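Side-chain contacts in spindle assembly abnormal protein 6 (Caenorhabditis elegans, PDB 3PYI), which serves as the central scaffold of the centriole, its dimers assembling into the cartwheel that sets ninefold symmetry, and is required for centrosome duplication: residues Gln98-Lys103 and Phe148-Lys153; Leu53-Ser58 and Asp90-Val95; Phe63-Ser68 and Ile135-Asp140. The protein carries 1 engineered substitution. One frame throughout, in Å; residues are numbered along the deposited sequence.

Interaction 1 (Gln98-Lys103 and Phe148-Lys153); sequences QHLLCK and FELFSK
Leu100 and Leu101, at the tail of helix 92-100, meet Leu150 of strand 145-152 in a purely apolar contact, buried beneath the helix side of the SAS-6 head domain. No hydrogen bond spans the two segments, and the meeting is small, 155 Å² counted over both sides. It works because one forked side chain serves two neighbours. Leu150 reaches out from the strand and parts its methyls: CD2 lies 3.9 Å from CD1 of Leu100, while CD1 lies 4.1 Å from CD2 of Leu101. These are ordinary van der Waals distances, and each pair meets at a slant, methyl against methyl. The fork is aimed by the torsions of Leu150, whose CG stands anti to the backbone N (chi1 -157°) while chi2 of 52° turns the fork so that one methyl faces Leu100 and the other Leu101. Leu100 and Leu101 instead place CG anti to the carbonyl carbon. Consecutive residues on a regular helix point in well-separated directions, and here the backbone passes through a wider pi-type turn near the helix end, yet both leucines still present a methyl to the strand. Leucine suits all three places, since a branched, flexible, uncharged end packs closely in an apolar interior and brings no polar group to satisfy. Leu100 also packs on Ile156 of the second subunit, so the contact borders the interface between the two head domains of the assembly. Around it, Leu101 rests on Leu38 and Ile40 of strand 29-44, the backbone O of Leu100 is bonded by Thr133 OG1, and Leu150 lies between strands 133-139 and 160-168, touching Ile135 on one and Phe162 on the other.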
loop_
_atom_site.group_PDB
_atom_site.type_symbol
_atom_site.label_atom_id
_atom_site.label_comp_id
_atom_site.label_asym_id
_atom_site.label_seq_id
_atom_site.Cartn_x
_atom_site.Cartn_y
_atom_site.Cartn_z
ATOM N N GLN A 98 15.307 11.612 -3.331
ATOM C CA GLN A 98 14.810 12.960 -3.606
ATOM C C GLN A 98 13.380 13.228 -3.143
ATOM O O GLN A 98 13.017 14.378 -2.912
ATOM C CB GLN A 98 14.927 13.286 -5.106
ATOM C CG GLN A 98 16.322 13.749 -5.508
ATOM C CD GLN A 98 16.455 14.008 -7.004
ATOM O OE1 GLN A 98 15.646 13.537 -7.807
ATOM N NE2 GLN A 98 17.489 14.753 -7.383
ATOM N N HIS A 99 12.568 12.183 -3.023
ATOM C CA HIS A 99 11.149 12.381 -2.729
ATOM C C HIS A 99 10.644 11.681 -1.476
ATOM O O HIS A 99 9.551 11.974 -1.009
ATOM C CB HIS A 99 10.287 11.955 -3.924
ATOM C CG HIS A 99 10.485 12.803 -5.137
ATOM N ND1 HIS A 99 9.911 14.049 -5.275
ATOM C CD2 HIS A 99 11.198 12.589 -6.268
ATOM C CE1 HIS A 99 10.264 14.566 -6.437
ATOM N NE2 HIS A 99 11.043 13.699 -7.061
ATOM N N LEU A 100 11.421 10.755 -0.935
ATOM C CA LEU A 100 10.945 9.994 0.208
ATOM C C LEU A 100 11.831 10.153 1.438
ATOM O O LEU A 100 11.329 10.178 2.553
ATOM C CB LEU A 100 10.758 8.521 -0.164
ATOM C CG LEU A 100 9.654 8.225 -1.190
ATOM C CD1 LEU A 100 9.601 6.750 -1.490
ATOM C CD2 LEU A 100 8.291 8.695 -0.685
ATOM N N LEU A 101 13.139 10.299 1.233
ATOM C CA LEU A 101 14.050 10.448 2.368
ATOM C C LEU A 101 14.493 11.894 2.570
ATOM O O LEU A 101 15.244 12.196 3.492
ATOM C CB LEU A 101 15.267 9.544 2.200
ATOM C CG LEU A 101 15.000 8.043 2.077
ATOM C CD1 LEU A 101 16.311 7.305 1.878
ATOM C CD2 LEU A 101 14.263 7.514 3.294
ATOM N N CYS A 102 14.010 12.781 1.704
ATOM C CA CYS A 102 14.403 14.189 1.704
ATOM C C CYS A 102 13.724 14.985 2.812
ATOM O O CYS A 102 12.647 14.619 3.281
ATOM C CB CYS A 102 14.035 14.819 0.363
ATOM S SG CYS A 102 12.251 14.693 -0.005
ATOM N N LYS A 103 14.356 16.085 3.212
ATOM C CA LYS A 103 13.784 17.001 4.195
ATOM C C LYS A 103 12.939 18.064 3.497
ATOM O O LYS A 103 13.424 18.768 2.610
ATOM C CB LYS A 103 14.890 17.684 5.006
ATOM C CG LYS A 103 15.772 16.743 5.815
ATOM C CD LYS A 103 16.740 17.525 6.702
ATOM C CE LYS A 103 17.544 16.607 7.618
ATOM N NZ LYS A 103 18.381 17.367 8.591
ATOM N N PHE A 148 13.913 -3.871 6.179
ATOM C CA PHE A 148 13.942 -2.420 6.129
ATOM C C PHE A 148 12.698 -1.977 5.369
ATOM O O PHE A 148 12.576 -2.260 4.174
ATOM C CB PHE A 148 15.190 -1.963 5.368
ATOM C CG PHE A 148 15.233 -0.491 5.115
ATOM C CD1 PHE A 148 15.749 0.368 6.059
ATOM C CD2 PHE A 148 14.756 0.036 3.931
ATOM C CE1 PHE A 148 15.791 1.728 5.831
ATOM C CE2 PHE A 148 14.799 1.399 3.700
ATOM C CZ PHE A 148 15.312 2.245 4.661
ATOM N N GLU A 149 11.783 -1.290 6.048
ATOM C CA GLU A 149 10.486 -0.943 5.452
ATOM C C GLU A 149 10.244 0.552 5.360
ATOM O O GLU A 149 10.521 1.286 6.289
ATOM C CB GLU A 149 9.355 -1.593 6.236
ATOM C CG GLU A 149 9.572 -3.079 6.445
ATOM C CD GLU A 149 8.346 -3.787 6.960
ATOM O OE1 GLU A 149 7.549 -3.151 7.682
ATOM O OE2 GLU A 149 8.191 -4.990 6.655
ATOM N N LEU A 150 9.727 0.995 4.220
ATOM C CA LEU A 150 9.435 2.404 4.023
ATOM C C LEU A 150 7.910 2.604 3.928
ATOM O O LEU A 150 7.234 1.842 3.251
ATOM C CB LEU A 150 10.113 2.868 2.734
ATOM C CG LEU A 150 10.413 4.355 2.601
ATOM C CD1 LEU A 150 11.182 4.839 3.818
ATOM C CD2 LEU A 150 11.218 4.593 1.336
ATOM N N PHE A 151 7.390 3.633 4.593
ATOM C CA PHE A 151 5.952 3.884 4.657
ATOM C C PHE A 151 5.643 5.313 4.268
ATOM O O PHE A 151 6.407 6.224 4.577
ATOM C CB PHE A 151 5.420 3.692 6.081
ATOM C CG PHE A 151 5.375 2.262 6.539
ATOM C CD1 PHE A 151 6.505 1.660 7.075
ATOM C CD2 PHE A 151 4.197 1.528 6.463
ATOM C CE1 PHE A 151 6.468 0.336 7.506
ATOM C CE2 PHE A 151 4.144 0.213 6.907
ATOM C CZ PHE A 151 5.292 -0.389 7.427
ATOM N N SER A 152 4.503 5.508 3.613
ATOM C CA SER A 152 3.946 6.842 3.448
ATOM C C SER A 152 2.464 6.806 3.835
ATOM O O SER A 152 1.620 6.367 3.063
ATOM C CB SER A 152 4.156 7.320 2.002
ATOM O OG SER A 152 3.705 8.649 1.837
ATOM N N LYS A 153 2.166 7.258 5.042
ATOM C CA LYS A 153 0.845 7.090 5.658
ATOM C C LYS A 153 -0.291 7.681 4.827
ATOM O O LYS A 153 -0.122 8.725 4.209
ATOM C CB LYS A 153 0.870 7.753 7.036
ATOM C CG LYS A 153 -0.157 7.264 8.028
ATOM C CD LYS A 153 0.054 7.962 9.375
ATOM C CE LYS A 153 -0.813 7.355 10.471
ATOM N NZ LYS A 153 -0.582 5.889 10.617
#

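Interaction 2 (Leu53-Ser58 and Asp90-Val95)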
loop_
_atom_site.group_PDB
_atom_site.type_symbol
_atom_site.label_atom_id
_atom_site.label_comp_id
_atom_site.label_asym_id
_atom_site.label_seq_id
_atom_site.Cartn_x
_atom_site.Cartn_y
_atom_site.Cartn_z
ATOM N N LEU A 53 22.939 -1.968 -6.473
ATOM C CA LEU A 53 22.517 -0.978 -5.514
ATOM C C LEU A 53 22.686 -1.593 -4.120
ATOM O O LEU A 53 22.128 -2.651 -3.835
ATOM C CB LEU A 53 21.047 -0.663 -5.771
ATOM C CG LEU A 53 20.475 0.682 -5.355
ATOM C CD1 LEU A 53 21.363 1.796 -5.876
ATOM C CD2 LEU A 53 19.051 0.806 -5.899
ATOM N N LYS A 54 23.459 -0.948 -3.256
ATOM C CA LYS A 54 23.699 -1.499 -1.920
ATOM C C LYS A 54 23.034 -0.664 -0.830
ATOM O O LYS A 54 23.223 0.557 -0.758
ATOM C CB LYS A 54 25.201 -1.643 -1.630
ATOM C CG LYS A 54 25.508 -2.416 -0.339
ATOM C CD LYS A 54 27.002 -2.646 -0.151
ATOM C CE LYS A 54 27.288 -3.702 0.916
ATOM N NZ LYS A 54 28.744 -4.044 0.990
ATOM N N PHE A 55 22.245 -1.327 0.009
ATOM C CA PHE A 55 21.660 -0.687 1.193
ATOM C C PHE A 55 22.343 -1.212 2.456
ATOM O O PHE A 55 22.462 -2.430 2.632
ATOM C CB PHE A 55 20.165 -0.986 1.288
ATOM C CG PHE A 55 19.356 -0.355 0.212
ATOM C CD1 PHE A 55 19.354 -0.884 -1.074
ATOM C CD2 PHE A 55 18.575 0.752 0.484
ATOM C CE1 PHE A 55 18.603 -0.298 -2.074
ATOM C CE2 PHE A 55 17.817 1.341 -0.509
ATOM C CZ PHE A 55 17.827 0.815 -1.791
ATOM N N GLU A 56 22.792 -0.295 3.321
ATOM C CA GLU A 56 23.466 -0.649 4.571
ATOM C C GLU A 56 22.872 0.146 5.733
ATOM O O GLU A 56 22.736 1.372 5.654
ATOM C CB GLU A 56 24.980 -0.354 4.506
ATOM C CG GLU A 56 25.725 -0.961 3.332
ATOM C CD GLU A 56 27.202 -0.555 3.314
ATOM O OE1 GLU A 56 27.985 -1.106 4.126
ATOM O OE2 GLU A 56 27.576 0.320 2.494
ATOM N N ILE A 57 22.536 -0.544 6.819
ATOM C CA ILE A 57 22.134 0.149 8.037
ATOM C C ILE A 57 23.009 -0.235 9.223
ATOM O O ILE A 57 23.492 -1.379 9.331
ATOM C CB ILE A 57 20.645 -0.092 8.410
ATOM C CG1 ILE A 57 20.388 -1.576 8.661
ATOM C CG2 ILE A 57 19.686 0.473 7.345
ATOM C CD1 ILE A 57 18.978 -1.852 9.146
ATOM N N SER A 58 23.200 0.743 10.106
ATOM C CA SER A 58 23.929 0.568 11.355
ATOM C C SER A 58 23.360 1.520 12.411
ATOM O O SER A 58 22.581 2.422 12.089
ATOM C CB SER A 58 25.423 0.831 11.168
ATOM O OG SER A 58 25.638 2.111 10.603
ATOM N N ASP A 90 17.031 2.076 -12.430
ATOM C CA ASP A 90 17.928 3.224 -12.426
ATOM C C ASP A 90 17.325 4.440 -11.728
ATOM O O ASP A 90 18.050 5.211 -11.112
ATOM C CB ASP A 90 18.389 3.578 -13.839
ATOM C CG ASP A 90 19.394 2.581 -14.395
ATOM O OD1 ASP A 90 20.364 2.234 -13.692
ATOM O OD2 ASP A 90 19.216 2.147 -15.551
ATOM N N ALA A 91 16.009 4.603 -11.801
ATOM C CA ALA A 91 15.360 5.736 -11.143
ATOM C C ALA A 91 15.097 5.502 -9.638
ATOM O O ALA A 91 15.021 6.454 -8.862
ATOM C CB ALA A 91 14.056 6.101 -11.878
ATOM N N PHE A 92 14.951 4.237 -9.250
ATOM C CA PHE A 92 14.538 3.857 -7.893
ATOM C C PHE A 92 15.273 4.638 -6.793
ATOM O O PHE A 92 14.643 5.334 -6.010
ATOM C CB PHE A 92 14.668 2.330 -7.720
ATOM C CG PHE A 92 14.319 1.803 -6.328
ATOM C CD1 PHE A 92 13.021 1.900 -5.811
ATOM C CD2 PHE A 92 15.279 1.134 -5.579
ATOM C CE1 PHE A 92 12.722 1.371 -4.564
ATOM C CE2 PHE A 92 14.982 0.616 -4.329
ATOM C CZ PHE A 92 13.704 0.734 -3.818
ATOM N N PRO A 93 16.613 4.556 -6.756
ATOM C CA PRO A 93 17.351 5.233 -5.685
ATOM C C PRO A 93 17.210 6.753 -5.719
ATOM O O PRO A 93 17.119 7.392 -4.682
ATOM C CB PRO A 93 18.808 4.826 -5.950
ATOM C CG PRO A 93 18.853 4.501 -7.399
ATOM C CD PRO A 93 17.509 3.902 -7.723
ATOM N N LYS A 94 17.189 7.327 -6.909
ATOM C CA LYS A 94 17.077 8.770 -7.037
ATOM C C LYS A 94 15.741 9.289 -6.509
ATOM O O LYS A 94 15.684 10.326 -5.858
ATOM C CB LYS A 94 17.249 9.177 -8.504
ATOM C CG LYS A 94 18.424 8.472 -9.186
ATOM C CD LYS A 94 18.692 9.000 -10.594
ATOM C CE LYS A 94 19.913 8.322 -11.216
ATOM N NZ LYS A 94 20.280 8.898 -12.545
ATOM N N VAL A 95 14.664 8.574 -6.811
ATOM C CA VAL A 95 13.335 8.993 -6.393
ATOM C C VAL A 95 13.181 8.874 -4.874
ATOM O O VAL A 95 12.703 9.796 -4.224
ATOM C CB VAL A 95 12.226 8.187 -7.104
ATOM C CG1 VAL A 95 10.859 8.703 -6.691
ATOM C CG2 VAL A 95 12.393 8.274 -8.630
#
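Val95 N gives its hydrogen to Ala91 O at 3.0 Å, closing the helical turn that carries Phe92 and Pro93 against Leu53 and Phe55 of strand 51-58. Leu53 CD2 touches both helix residues. It comes to the edge of the Phe92 ring, in the ring plane, 3.8 Å from CD2 of that phenylalanine, and lies 3.9 Å from Pro93 CD; Leu53 CD1 adds Pro93 CB and CG, each at 4.0 Å. With CG anti to the backbone N (chi1 -155°), both methyls are carried out from the strand toward the helix. Two residues on, Phe55 CZ touches Phe92 CE2 at 3.8 Å. An alanine in place of Leu53 would remove both methyls, which would probably leave a gap beside Pro93 and take away the support at the edge of the Phe92 ring. Proline suits the early part of a helix, where its nitrogen owes no hydrogen to a preceding turn, and its compact apolar ring offers CB, CG and CD to the leucine methyls. Phe92 also meets Tyr76, stands edge-to-face with Phe162 and packs on Ile156 of the second subunit. Such apolar packing of a helix on a strand belongs to the alpha-beta head domain of SAS-6, whose family is grouped with the XRCC4 N-terminal domain.

Interaction 3 (Phe63-Ser68 and Ile135-Asp140)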
loop_
_atom_site.group_PDB
_atom_site.type_symbol
_atom_site.label_atom_id
_atom_site.label_comp_id
_atom_site.label_asym_id
_atom_site.label_seq_id
_atom_site.Cartn_x
_atom_site.Cartn_y
_atom_site.Cartn_z
ATOM N N PHE A 63 26.611 -2.739 18.468
ATOM C CA PHE A 63 27.705 -2.954 17.529
ATOM C C PHE A 63 27.408 -4.088 16.555
ATOM O O PHE A 63 27.941 -4.117 15.447
ATOM C CB PHE A 63 29.012 -3.253 18.278
ATOM C CG PHE A 63 29.417 -2.184 19.264
ATOM C CD1 PHE A 63 28.941 -0.884 19.140
ATOM C CD2 PHE A 63 30.285 -2.481 20.304
ATOM C CE1 PHE A 63 29.320 0.098 20.044
ATOM C CE2 PHE A 63 30.666 -1.503 21.219
ATOM C CZ PHE A 63 30.181 -0.212 21.087
ATOM N N GLU A 64 26.561 -5.018 16.979
ATOM C CA GLU A 64 26.136 -6.125 16.125
ATOM C C GLU A 64 25.002 -5.718 15.188
ATOM O O GLU A 64 24.523 -6.533 14.400
ATOM C CB GLU A 64 25.686 -7.313 16.973
ATOM C CG GLU A 64 26.725 -7.816 17.953
ATOM C CD GLU A 64 26.092 -8.506 19.143
ATOM O OE1 GLU A 64 24.847 -8.428 19.279
ATOM O OE2 GLU A 64 26.837 -9.114 19.944
ATOM N N PHE A 65 24.556 -4.470 15.289
ATOM C CA PHE A 65 23.534 -3.954 14.381
ATOM C C PHE A 65 24.167 -3.473 13.064
ATOM O O PHE A 65 24.422 -2.286 12.870
ATOM C CB PHE A 65 22.713 -2.844 15.043
ATOM C CG PHE A 65 21.415 -2.556 14.345
ATOM C CD1 PHE A 65 20.267 -3.243 14.689
ATOM C CD2 PHE A 65 21.345 -1.605 13.329
ATOM C CE1 PHE A 65 19.073 -2.987 14.043
ATOM C CE2 PHE A 65 20.157 -1.340 12.690
ATOM C CZ PHE A 65 19.016 -2.033 13.039
ATOM N N LEU A 66 24.418 -4.422 12.170
ATOM C CA LEU A 66 25.054 -4.149 10.886
ATOM C C LEU A 66 24.392 -5.002 9.828
ATOM O O LEU A 66 24.594 -6.218 9.795
ATOM C CB LEU A 66 26.539 -4.495 10.948
ATOM C CG LEU A 66 27.460 -3.353 11.357
ATOM C CD1 LEU A 66 28.805 -3.888 11.839
ATOM C CD2 LEU A 66 27.628 -2.408 10.176
ATOM N N PHE A 67 23.592 -4.370 8.972
ATOM C CA PHE A 67 22.828 -5.108 7.988
ATOM C C PHE A 67 22.975 -4.490 6.606
ATOM O O PHE A 67 23.038 -3.265 6.464
ATOM C CB PHE A 67 21.343 -5.164 8.385
ATOM C CG PHE A 67 21.091 -5.884 9.664
ATOM C CD1 PHE A 67 20.843 -7.246 9.668
ATOM C CD2 PHE A 67 21.104 -5.203 10.874
ATOM C CE1 PHE A 67 20.616 -7.918 10.851
ATOM C CE2 PHE A 67 20.879 -5.872 12.062
ATOM C CZ PHE A 67 20.637 -7.233 12.049
ATOM N N SER A 68 23.032 -5.338 5.586
ATOM C CA SER A 68 23.066 -4.841 4.219
ATOM C C SER A 68 22.385 -5.788 3.250
ATOM O O SER A 68 22.169 -6.967 3.538
ATOM C CB SER A 68 24.514 -4.619 3.759
ATOM O OG SER A 68 25.162 -5.860 3.552
ATOM N N ILE A 135 10.016 5.064 8.608
ATOM C CA ILE A 135 10.870 3.911 8.406
ATOM C C ILE A 135 10.691 2.922 9.542
ATOM O O ILE A 135 10.735 3.275 10.719
ATOM C CB ILE A 135 12.338 4.333 8.337
ATOM C CG1 ILE A 135 12.547 5.291 7.163
ATOM C CG2 ILE A 135 13.250 3.112 8.210
ATOM C CD1 ILE A 135 13.900 5.937 7.156
ATOM N N ASN A 136 10.466 1.680 9.162
ATOM C CA ASN A 136 10.383 0.607 10.134
ATOM C C ASN A 136 11.484 -0.395 9.884
ATOM O O ASN A 136 11.779 -0.766 8.751
ATOM C CB ASN A 136 9.027 -0.102 10.102
ATOM C CG ASN A 136 7.993 0.567 10.981
ATOM O OD1 ASN A 136 8.214 1.653 11.513
ATOM N ND2 ASN A 136 6.843 -0.077 11.123
ATOM N N ILE A 137 12.124 -0.810 10.963
ATOM C CA ILE A 137 13.131 -1.850 10.872
ATOM C C ILE A 137 12.720 -2.996 11.764
ATOM O O ILE A 137 12.526 -2.825 12.961
ATOM C CB ILE A 137 14.519 -1.353 11.245
ATOM C CG1 ILE A 137 15.007 -0.366 10.177
ATOM C CG2 ILE A 137 15.487 -2.532 11.324
ATOM C CD1 ILE A 137 16.291 0.336 10.543
ATOM N N ILE A 138 12.567 -4.173 11.182
ATOM C CA ILE A 138 12.114 -5.316 11.963
ATOM C C ILE A 138 13.206 -6.368 12.064
ATOM O O ILE A 138 13.637 -6.920 11.050
ATOM C CB ILE A 138 10.857 -5.944 11.341
ATOM C CG1 ILE A 138 9.837 -4.847 11.009
ATOM C CG2 ILE A 138 10.276 -6.987 12.288
ATOM C CD1 ILE A 138 8.648 -5.325 10.197
ATOM N N LEU A 139 13.659 -6.640 13.288
ATOM C CA LEU A 139 14.721 -7.618 13.496
ATOM C C LEU A 139 14.217 -9.040 13.651
ATOM O O LEU A 139 13.148 -9.291 14.220
ATOM C CB LEU A 139 15.550 -7.294 14.735
ATOM C CG LEU A 139 16.509 -6.117 14.642
ATOM C CD1 LEU A 139 17.136 -5.856 16.014
ATOM C CD2 LEU A 139 17.568 -6.397 13.596
ATOM N N ASP A 140 15.024 -9.959 13.135
ATOM C CA ASP A 140 14.946 -11.377 13.445
ATOM C C ASP A 140 15.168 -11.516 14.946
ATOM O O ASP A 140 15.821 -10.663 15.551
ATOM C CB ASP A 140 16.097 -12.092 12.725
ATOM C CG ASP A 140 15.692 -13.425 12.159
ATOM O OD1 ASP A 140 14.648 -13.958 12.588
ATOM O OD2 ASP A 140 16.416 -13.939 11.282
#
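Phe65 meets both Leu139 and Ile137, while Phe67 meets Leu139 from a different angle. Phe67 brings CE2 over one face of the Phe65 ring, 3.8 Å above its plane and displaced toward the rim, so the two aromatic groups form a corner that receives CD2 of Leu139. This methyl sits 3.5 Å from Phe67 CZ, a close fit, and 3.8 Å from Phe65 CE1. The other methyl, Leu139 CD1, lies in the plane of the Phe65 ring, at its edge, 4.0 Å from CE1. The Leu139 side chain runs at about a right angle to that of Phe67. Ile137 approaches head-on instead: its CG2 meets Phe65 CZ at 4.0 Å, near the ring plane. This is the interior of a beta-sandwich, where strand 133-139 and the turn leading into strand 66-71, whose strands are not neighbours in the sheet, face each other across the core. Bulky phenylalanines can bridge that span; branched Leu139 fits a methyl between the rings, and Ile137 abuts the edge of Phe65. The Phe65 backbone bends in an inverse gamma turn, and its CG lies anti to the backbone N (chi1 -163°), which extends the ring inward. Ile57 of strand 51-58 touches Phe65, Phe67 and Ile137, and Arg59 makes a cation-pi contact with the Phe65 ring.

How the interactions relate
All three contacts are buried and apolar, with no hydrogen bond crossing between their paired segments. Interactions 1 and 2 share helix 92-100, its tail and its beginning respectively, and pin it to different strands; both also touch the second subunit. Interaction 3 lies across the chain's centre from both, setting a turn and the strand it leads into against another strand, and no other chain of the assembly reaches it. The chemistry follows: leucines alone in interaction 1, leucine, proline and phenylalanines under the helix in interaction 2, paired aromatic rings with aliphatic partners in interaction 3. Phe148 packs on Ile57 between interactions 1 and 2; neighbouring strands join 2 to 3, where Ile57 N lies 2.8 Å from Phe67 O in a probable hydrogen bond.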